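Local structure of putative lipoprotein (4R7R) at residues I25-M30 / E117-Y122; E62-K67 / V100-L105; Y81-D84 / L90-L93. The protein is of unknown function but, as a putative lipoprotein of Clostridium perfringens with an alpha-beta fold, may be held at the membrane by a lipid. One frame throughout, in Å; residues are numbered along the deposited sequence.

Contact 1. Residues I25-M30 / E117-Y122; sequences IRLLDM and EPFCQY
Helix-on-sheet packing brings Leu27 of strand 24-29 against Phe119 and Cys120, on the inward side of helix 116-125. The CA atoms of Leu27 and Cys120 are 7.3 Å apart, and the branched end of Leu27 reaches about halfway across. Both methyls border the sulfur, Leu27 CD2 at 4.1 Å and CD1 at 4.2 Å from Cys120 SG, and CD1 also lies against the helix backbone, 4.0 Å from Cys120 CA. With CG of Leu27 anti to its carbonyl carbon (chi1 -64°), the fork is directed at the helix. Phe119 makes a looser approach, its CE2 4.5 Å from Leu27 CD1, and the methyl comes at the ring obliquely. Beyond the pair, Leu27 also touches Ile72 of the adjacent strand 70-75 and Val123 and Phe124 farther along the helix, and Phe119 reaches Ile45 of helix 45-52. All three touching residues are buried. The summed buried surface is a modest 138 Å², and the sulfur meets methyl carbons of Leu27 rather than a polar partner across the contact. Strand and helix are therefore held together here by shape and exclusion of water, without a directional polar bond to fix their spacing.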
loop_
_atom_site.group_PDB
_atom_site.type_symbol
_atom_site.label_atom_id
_atom_site.label_comp_id
_atom_site.label_asym_id
_atom_site.label_seq_id
_atom_site.Cartn_x
_atom_site.Cartn_y
_atom_site.Cartn_z
ATOM N N ILE A 25 -1.089 -4.685 10.441
ATOM C CA ILE A 25 -0.421 -3.631 9.701
ATOM C C ILE A 25 0.537 -2.858 10.588
ATOM O O ILE A 25 0.238 -2.549 11.730
ATOM C CB ILE A 25 -1.421 -2.660 9.069
ATOM C CG1 ILE A 25 -2.318 -3.393 8.073
ATOM C CG2 ILE A 25 -0.684 -1.549 8.357
ATOM C CD1 ILE A 25 -3.462 -2.532 7.567
ATOM N N ARG A 26 1.710 -2.575 10.045
ATOM C CA ARG A 26 2.679 -1.737 10.709
ATOM C C ARG A 26 2.959 -0.542 9.845
ATOM O O ARG A 26 3.204 -0.695 8.659
ATOM C CB ARG A 26 3.965 -2.495 10.966
ATOM C CG ARG A 26 4.179 -2.816 12.400
ATOM C CD ARG A 26 5.369 -3.736 12.557
ATOM N NE ARG A 26 5.348 -4.863 11.623
ATOM C CZ ARG A 26 6.279 -5.079 10.699
ATOM N NH1 ARG A 26 7.307 -4.241 10.581
ATOM N NH2 ARG A 26 6.187 -6.134 9.899
ATOM N N LEU A 27 2.900 0.643 10.439
ATOM C CA LEU A 27 3.231 1.874 9.743
ATOM C C LEU A 27 4.598 2.387 10.187
ATOM O O LEU A 27 4.894 2.440 11.385
ATOM C CB LEU A 27 2.171 2.944 10.000
ATOM C CG LEU A 27 0.749 2.718 9.502
ATOM C CD1 LEU A 27 -0.058 3.997 9.646
ATOM C CD2 LEU A 27 0.774 2.274 8.058
ATOM N N LEU A 28 5.422 2.764 9.214
ATOM C CA LEU A 28 6.709 3.392 9.481
ATOM C C LEU A 28 6.779 4.814 8.891
ATOM O O LEU A 28 6.600 4.996 7.684
ATOM C CB LEU A 28 7.838 2.530 8.911
ATOM C CG LEU A 28 9.252 3.059 9.153
ATOM C CD1 LEU A 28 9.560 2.988 10.628
ATOM C CD2 LEU A 28 10.266 2.271 8.352
ATOM N N ASP A 29 7.044 5.808 9.743
ATOM C CA ASP A 29 7.277 7.190 9.304
ATOM C C ASP A 29 8.697 7.296 8.718
ATOM O O ASP A 29 9.677 7.044 9.414
ATOM C CB ASP A 29 7.073 8.158 10.489
ATOM C CG ASP A 29 7.049 9.645 10.078
ATOM O OD1 ASP A 29 7.861 10.055 9.223
ATOM O OD2 ASP A 29 6.226 10.419 10.638
HETATM N N MSE A 30 8.812 7.656 7.441
HETATM C CA MSE A 30 10.121 7.662 6.778
HETATM C C MSE A 30 10.955 8.914 7.061
HETATM O O MSE A 30 12.084 9.029 6.597
HETATM C CB MSE A 30 9.956 7.494 5.263
HETATM C CG MSE A 30 9.536 6.096 4.837
HETATM SE SE MSE A 30 10.627 4.724 5.675
HETATM C CE MSE A 30 12.049 4.650 4.335
ATOM N N GLU A 117 -2.058 8.253 2.087
ATOM C CA GLU A 117 -1.292 9.307 2.766
ATOM C C GLU A 117 -2.095 9.975 3.923
ATOM O O GLU A 117 -1.553 10.145 5.024
ATOM C CB GLU A 117 -0.791 10.375 1.774
ATOM C CG GLU A 117 0.066 11.462 2.462
ATOM C CD GLU A 117 0.508 12.617 1.545
ATOM O OE1 GLU A 117 0.258 12.580 0.311
ATOM O OE2 GLU A 117 1.120 13.578 2.076
ATOM N N PRO A 118 -3.378 10.350 3.700
ATOM C CA PRO A 118 -4.065 10.932 4.864
ATOM C C PRO A 118 -4.431 9.882 5.910
ATOM O O PRO A 118 -4.565 10.219 7.093
ATOM C CB PRO A 118 -5.322 11.567 4.261
ATOM C CG PRO A 118 -5.550 10.830 2.995
ATOM C CD PRO A 118 -4.186 10.469 2.470
ATOM N N PHE A 119 -4.572 8.629 5.489
ATOM C CA PHE A 119 -4.749 7.525 6.426
ATOM C C PHE A 119 -3.546 7.373 7.375
ATOM O O PHE A 119 -3.717 7.177 8.585
ATOM C CB PHE A 119 -4.971 6.195 5.685
ATOM C CG PHE A 119 -5.044 5.011 6.605
ATOM C CD1 PHE A 119 -6.229 4.719 7.285
ATOM C CD2 PHE A 119 -3.923 4.211 6.827
ATOM C CE1 PHE A 119 -6.302 3.654 8.159
ATOM C CE2 PHE A 119 -3.981 3.138 7.700
ATOM C CZ PHE A 119 -5.179 2.859 8.371
ATOM N N CYS A 120 -2.334 7.441 6.825
ATOM C CA CYS A 120 -1.144 7.259 7.638
ATOM C C CYS A 120 -0.980 8.386 8.653
ATOM O O CYS A 120 -0.606 8.135 9.801
ATOM C CB CYS A 120 0.095 7.149 6.752
ATOM S SG CYS A 120 0.162 5.588 5.807
ATOM N N GLN A 121 -1.282 9.622 8.246
ATOM C CA GLN A 121 -1.152 10.764 9.158
ATOM C C GLN A 121 -2.146 10.617 10.291
ATOM O O GLN A 121 -1.856 10.954 11.433
ATOM C CB GLN A 121 -1.363 12.092 8.429
ATOM C CG GLN A 121 -0.171 12.519 7.578
ATOM C CD GLN A 121 -0.374 13.855 6.884
ATOM O OE1 GLN A 121 -0.806 14.836 7.503
ATOM N NE2 GLN A 121 -0.063 13.902 5.588
ATOM N N TYR A 122 -3.311 10.069 9.958
ATOM C CA TYR A 122 -4.379 9.849 10.919
ATOM C C TYR A 122 -4.023 8.784 11.969
ATOM O O TYR A 122 -4.289 8.983 13.161
ATOM C CB TYR A 122 -5.666 9.468 10.178
ATOM C CG TYR A 122 -6.625 8.631 10.984
ATOM C CD1 TYR A 122 -7.457 9.203 11.937
ATOM C CD2 TYR A 122 -6.703 7.261 10.782
ATOM C CE1 TYR A 122 -8.332 8.426 12.673
ATOM C CE2 TYR A 122 -7.570 6.479 11.510
ATOM C CZ TYR A 122 -8.385 7.060 12.449
ATOM O OH TYR A 122 -9.244 6.249 13.168
#

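Contact 2. Residues E62-K67 / V100-L105; sequences EALPNK and VRKDYL
Tyr104 of strand 103-106 meets the loop 62-67 through its ring, and this is the close part of the contact. Glu62 N stands 3.6 Å above one face of the Tyr104 ring, displaced toward the rim; the nearest ring atom is Tyr104 CE1, 3.7 Å from Glu62 N. Of Glu62, only this amide nitrogen lies over the face; Glu62 O sits beyond the rim, 3.8 Å from Tyr104 CE1. The same ring receives Leu64 from a different direction: Leu64 CD2 comes in at the edge, near the ring plane, 4.2 Å from Tyr104 CE1. Placing CG of Tyr104 anti to its carbonyl carbon (chi1 -67°) swings the ring toward the loop. CG2 of Thr92, on strand 90-95, lies over the other face, and Ile59 touches the side chain. Tyr104 is buried and loses the most surface here, 64 Å².

Away from the ring the fit slackens. The extended chain of Lys102 runs out to Leu64 but comes no nearer than 4.4 Å, between Lys102 NZ and Leu64 CD1. Glu62 is exposed, and Leu64 is partly exposed, with Tyr86 as a further neighbour. Farther along, Pro65 and Asn66 are exposed and poorly ordered, in keeping with a loop that lies against the strand at one end. The arrangement is that of a connecting loop which leaves the short edge strand 58-59 of an antiparallel sheet and folds across a tyrosine of the neighbouring strand before entering strand 70-75.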
loop_
_atom_site.group_PDB
_atom_site.type_symbol
_atom_site.label_atom_id
_atom_site.label_comp_id
_atom_site.label_asym_id
_atom_site.label_seq_id
_atom_site.Cartn_x
_atom_site.Cartn_y
_atom_site.Cartn_z
ATOM N N GLU A 62 7.818 4.094 -12.754
ATOM C CA GLU A 62 8.277 5.475 -12.775
ATOM C C GLU A 62 9.556 5.652 -11.970
ATOM O O GLU A 62 9.814 4.892 -11.036
ATOM C CB GLU A 62 7.219 6.404 -12.196
ATOM C CG GLU A 62 6.002 6.642 -13.059
ATOM C CD GLU A 62 5.129 7.742 -12.481
ATOM O OE1 GLU A 62 5.425 8.192 -11.349
ATOM O OE2 GLU A 62 4.164 8.165 -13.158
ATOM N N ALA A 63 10.343 6.667 -12.319
ATOM C CA ALA A 63 11.448 7.107 -11.464
ATOM C C ALA A 63 10.872 7.631 -10.152
ATOM O O ALA A 63 9.766 8.168 -10.130
ATOM C CB ALA A 63 12.279 8.175 -12.152
ATOM N N LEU A 64 11.600 7.474 -9.054
ATOM C CA LEU A 64 11.003 7.776 -7.756
ATOM C C LEU A 64 11.778 8.807 -6.960
ATOM O O LEU A 64 12.994 8.901 -7.082
ATOM C CB LEU A 64 10.860 6.495 -6.929
ATOM C CG LEU A 64 9.847 5.468 -7.433
ATOM C CD1 LEU A 64 10.024 4.144 -6.706
ATOM C CD2 LEU A 64 8.413 5.982 -7.283
ATOM N N PRO A 65 11.064 9.590 -6.135
ATOM C CA PRO A 65 11.729 10.470 -5.172
ATOM C C PRO A 65 12.524 9.629 -4.196
ATOM O O PRO A 65 12.172 8.470 -3.979
ATOM C CB PRO A 65 10.569 11.192 -4.482
ATOM C CG PRO A 65 9.389 10.293 -4.681
ATOM C CD PRO A 65 9.596 9.641 -6.014
ATOM N N ASN A 66 13.571 10.204 -3.619
ATOM C CA ASN A 66 14.527 9.444 -2.826
ATOM C C ASN A 66 13.898 8.511 -1.790
ATOM O O ASN A 66 14.443 7.465 -1.502
ATOM C CB ASN A 66 15.494 10.399 -2.130
ATOM C CG ASN A 66 16.903 9.853 -2.077
ATOM O OD1 ASN A 66 17.233 9.042 -1.215
ATOM N ND2 ASN A 66 17.745 10.293 -3.005
ATOM N N LYS A 67 12.746 8.866 -1.238
ATOM C CA LYS A 67 12.093 7.943 -0.315
ATOM C C LYS A 67 10.608 8.223 -0.132
ATOM O O LYS A 67 10.162 9.370 -0.227
ATOM C CB LYS A 67 12.799 7.953 1.050
ATOM C CG LYS A 67 12.628 9.210 1.886
ATOM C CD LYS A 67 13.500 9.127 3.132
ATOM C CE LYS A 67 13.497 10.423 3.928
ATOM N NZ LYS A 67 14.319 10.279 5.169
ATOM N N VAL A 100 12.111 -6.494 -7.142
ATOM C CA VAL A 100 12.705 -6.283 -8.457
ATOM C C VAL A 100 11.704 -5.584 -9.362
ATOM O O VAL A 100 12.085 -4.786 -10.220
ATOM C CB VAL A 100 13.183 -7.604 -9.130
ATOM C CG1 VAL A 100 14.346 -8.187 -8.359
ATOM C CG2 VAL A 100 12.045 -8.618 -9.278
ATOM N N ARG A 101 10.422 -5.874 -9.163
ATOM C CA ARG A 101 9.382 -5.230 -9.950
ATOM C C ARG A 101 8.156 -4.963 -9.095
ATOM O O ARG A 101 7.359 -5.860 -8.805
ATOM C CB ARG A 101 9.008 -6.077 -11.159
ATOM C CG ARG A 101 7.830 -5.533 -11.930
ATOM C CD ARG A 101 6.837 -6.654 -12.195
ATOM N NE ARG A 101 5.515 -6.187 -12.611
ATOM C CZ ARG A 101 4.547 -5.860 -11.766
ATOM N NH1 ARG A 101 3.361 -5.463 -12.234
ATOM N NH2 ARG A 101 4.765 -5.932 -10.453
ATOM N N LYS A 102 8.023 -3.715 -8.679
ATOM C CA LYS A 102 6.908 -3.312 -7.851
ATOM C C LYS A 102 5.693 -3.036 -8.718
ATOM O O LYS A 102 5.841 -2.706 -9.889
ATOM C CB LYS A 102 7.274 -2.064 -7.043
ATOM C CG LYS A 102 8.616 -2.159 -6.357
ATOM C CD LYS A 102 9.107 -0.800 -5.910
ATOM C CE LYS A 102 10.352 -0.969 -5.057
ATOM N NZ LYS A 102 10.984 0.316 -4.667
ATOM N N ASP A 103 4.503 -3.205 -8.147
ATOM C CA ASP A 103 3.272 -2.633 -8.691
ATOM C C ASP A 103 3.263 -1.105 -8.486
ATOM O O ASP A 103 3.682 -0.606 -7.433
ATOM C CB ASP A 103 2.039 -3.239 -8.006
ATOM C CG ASP A 103 1.570 -4.558 -8.632
ATOM O OD1 ASP A 103 2.347 -5.275 -9.327
ATOM O OD2 ASP A 103 0.384 -4.882 -8.396
ATOM N N TYR A 104 2.779 -0.361 -9.474
ATOM C CA TYR A 104 2.649 1.087 -9.333
ATOM C C TYR A 104 1.193 1.457 -9.496
ATOM O O TYR A 104 0.553 1.074 -10.491
ATOM C CB TYR A 104 3.513 1.840 -10.363
ATOM C CG TYR A 104 5.006 1.676 -10.163
ATOM C CD1 TYR A 104 5.787 2.728 -9.665
ATOM C CD2 TYR A 104 5.643 0.465 -10.467
ATOM C CE1 TYR A 104 7.170 2.578 -9.479
ATOM C CE2 TYR A 104 7.017 0.296 -10.274
ATOM C CZ TYR A 104 7.778 1.353 -9.784
ATOM O OH TYR A 104 9.135 1.177 -9.600
ATOM N N LEU A 105 0.665 2.208 -8.536
ATOM C CA LEU A 105 -0.719 2.635 -8.604
ATOM C C LEU A 105 -0.827 4.133 -8.354
ATOM O O LEU A 105 -0.113 4.671 -7.509
ATOM C CB LEU A 105 -1.581 1.886 -7.586
ATOM C CG LEU A 105 -1.530 0.359 -7.450
ATOM C CD1 LEU A 105 -0.304 -0.123 -6.713
ATOM C CD2 LEU A 105 -2.767 -0.120 -6.708
#

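Contact 3. Residues Y81-D84 / L90-L93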
loop_
_atom_site.group_PDB
_atom_site.type_symbol
_atom_site.label_atom_id
_atom_site.label_comp_id
_atom_site.label_asym_id
_atom_site.label_seq_id
_atom_site.Cartn_x
_atom_site.Cartn_y
_atom_site.Cartn_z
ATOM N N TYR A 81 3.706 -8.183 2.799
ATOM C CA TYR A 81 3.749 -7.269 1.678
ATOM C C TYR A 81 4.064 -5.854 2.159
ATOM O O TYR A 81 3.881 -5.509 3.334
ATOM C CB TYR A 81 2.429 -7.315 0.900
ATOM C CG TYR A 81 2.343 -8.451 -0.125
ATOM C CD1 TYR A 81 2.342 -9.781 0.276
ATOM C CD2 TYR A 81 2.247 -8.182 -1.486
ATOM C CE1 TYR A 81 2.267 -10.805 -0.639
ATOM C CE2 TYR A 81 2.159 -9.204 -2.416
ATOM C CZ TYR A 81 2.177 -10.514 -1.989
ATOM O OH TYR A 81 2.098 -11.538 -2.915
ATOM N N VAL A 82 4.543 -5.035 1.237
ATOM C CA VAL A 82 4.948 -3.688 1.555
ATOM C C VAL A 82 4.216 -2.730 0.631
ATOM O O VAL A 82 4.089 -2.983 -0.564
ATOM C CB VAL A 82 6.492 -3.518 1.420
ATOM C CG1 VAL A 82 6.895 -2.084 1.576
ATOM C CG2 VAL A 82 7.216 -4.387 2.442
ATOM N N ILE A 83 3.700 -1.640 1.197
ATOM C CA ILE A 83 3.202 -0.543 0.382
ATOM C C ILE A 83 3.994 0.725 0.715
ATOM O O ILE A 83 4.017 1.169 1.876
ATOM C CB ILE A 83 1.701 -0.274 0.599
ATOM C CG1 ILE A 83 0.893 -1.565 0.494
ATOM C CG2 ILE A 83 1.190 0.760 -0.409
ATOM C CD1 ILE A 83 -0.574 -1.385 0.835
ATOM N N ASP A 84 4.654 1.300 -0.286
ATOM C CA ASP A 84 5.360 2.553 -0.067
ATOM C C ASP A 84 4.422 3.711 -0.418
ATOM O O ASP A 84 3.800 3.699 -1.480
ATOM C CB ASP A 84 6.652 2.611 -0.893
ATOM C CG ASP A 84 7.716 1.622 -0.402
ATOM O OD1 ASP A 84 7.729 1.308 0.813
ATOM O OD2 ASP A 84 8.552 1.165 -1.223
ATOM N N LEU A 90 0.398 8.578 -5.251
ATOM C CA LEU A 90 1.202 7.504 -5.831
ATOM C C LEU A 90 1.658 6.526 -4.744
ATOM O O LEU A 90 2.125 6.936 -3.683
ATOM C CB LEU A 90 2.417 8.098 -6.562
ATOM C CG LEU A 90 3.536 7.192 -7.111
ATOM C CD1 LEU A 90 3.039 6.281 -8.251
ATOM C CD2 LEU A 90 4.753 8.013 -7.557
ATOM N N ILE A 91 1.524 5.229 -5.003
ATOM C CA ILE A 91 2.023 4.213 -4.083
ATOM C C ILE A 91 2.703 3.098 -4.879
ATOM O O ILE A 91 2.499 2.984 -6.089
ATOM C CB ILE A 91 0.897 3.599 -3.216
ATOM C CG1 ILE A 91 0.029 2.668 -4.053
ATOM C CG2 ILE A 91 0.022 4.667 -2.560
ATOM C CD1 ILE A 91 -0.886 1.816 -3.221
ATOM N N THR A 92 3.530 2.299 -4.209
ATOM C CA THR A 92 4.062 1.079 -4.802
ATOM C C THR A 92 3.731 -0.068 -3.861
ATOM O O THR A 92 3.509 0.145 -2.665
ATOM C CB THR A 92 5.588 1.116 -5.043
ATOM O OG1 THR A 92 6.284 1.229 -3.793
ATOM C CG2 THR A 92 5.974 2.260 -5.985
ATOM N N LEU A 93 3.708 -1.279 -4.404
ATOM C CA LEU A 93 3.219 -2.439 -3.684
ATOM C C LEU A 93 3.993 -3.666 -4.160
ATOM O O LEU A 93 4.107 -3.917 -5.381
ATOM C CB LEU A 93 1.706 -2.608 -3.913
ATOM C CG LEU A 93 0.897 -3.559 -3.014
ATOM C CD1 LEU A 93 -0.588 -3.219 -3.103
ATOM C CD2 LEU A 93 1.124 -5.027 -3.378
HETATM O O HOH W 1 9.114 1.867 -3.485
#
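Leu93, Asp84 and Thr92 give up the most surface where strands 80-85 and 90-95 pair as the arms of a beta hairpin; the short segments run antiparallel, with 162° between their directions and their axes 4.6 Å apart at closest approach. Leu93 loses 71 Å², the largest share. It forms a non-hydrogen-bonded pair with Ile83, the two side chains lying side by side and pointing the same way, with Leu93 CG 4.0 Å from Ile83 CG1. Because CG of Leu93 is anti to its backbone N (chi1 -166°), the methyl CD2 can also reach the edge of the Tyr81 ring, 3.8 Å from Tyr81 CD2. Ile91 extends this apolar face, its CD1 3.7 Å from Ile83 CG2, while helix 9-17 touches both Tyr81 and Leu93.

Asp84 and Thr92 are a hydrogen-bonded pair. Asp84 N donates to Thr92 O at 2.9 Å, and Thr92 N returns a bond to Asp84 O at 3.1 Å. Their side chains occupy the other face of the sheet and cross obliquely. Thr92 OG1 is 3.4 Å from Asp84 OD2, but the angle is too poor for a hydrogen bond; a water stands 2.9 Å from Thr92 OG1, and its link to Asp84 OD2 is too short to be trusted. The carboxylate has firmer partners elsewhere, a salt bridge from OD1 to Lys71 and a hydrogen bond between OD2 and Tyr94 OH. The hairpin therefore has two chemically different sides: a largely apolar face, which helix 9-17 meets at Tyr81 and Leu93, and a mixed face, with Val82 beside the polar Asp84-Thr92 pair, on which a buried aspartate is probably kept ionised by its lysine.

Overall arrangement
All three contacts reach the same antiparallel sheet. Contact 3 lies in its middle, about 4 Å from the centre of the chain, and the centres of contacts 1 and 2 lie about 12 Å and 8 Å from that of contact 3. Contact 2 joins contact 3 directly, since strands 90-95 and 103-106 are neighbours: backbone hydrogen bonds link Asp103 N to Leu93 O at 2.9 Å and Ile91 N to Leu105 O at 3.0 Å. Contacts 1 and 2 have centres about 18 Å apart, yet a probable hydrogen bond of 2.9 Å joins Lys67 NZ to Met30 O. Contacts 1 and 3 do not touch, their nearest atoms being about 6 Å apart; strand 70-75 runs between strands 24-29 and 80-85.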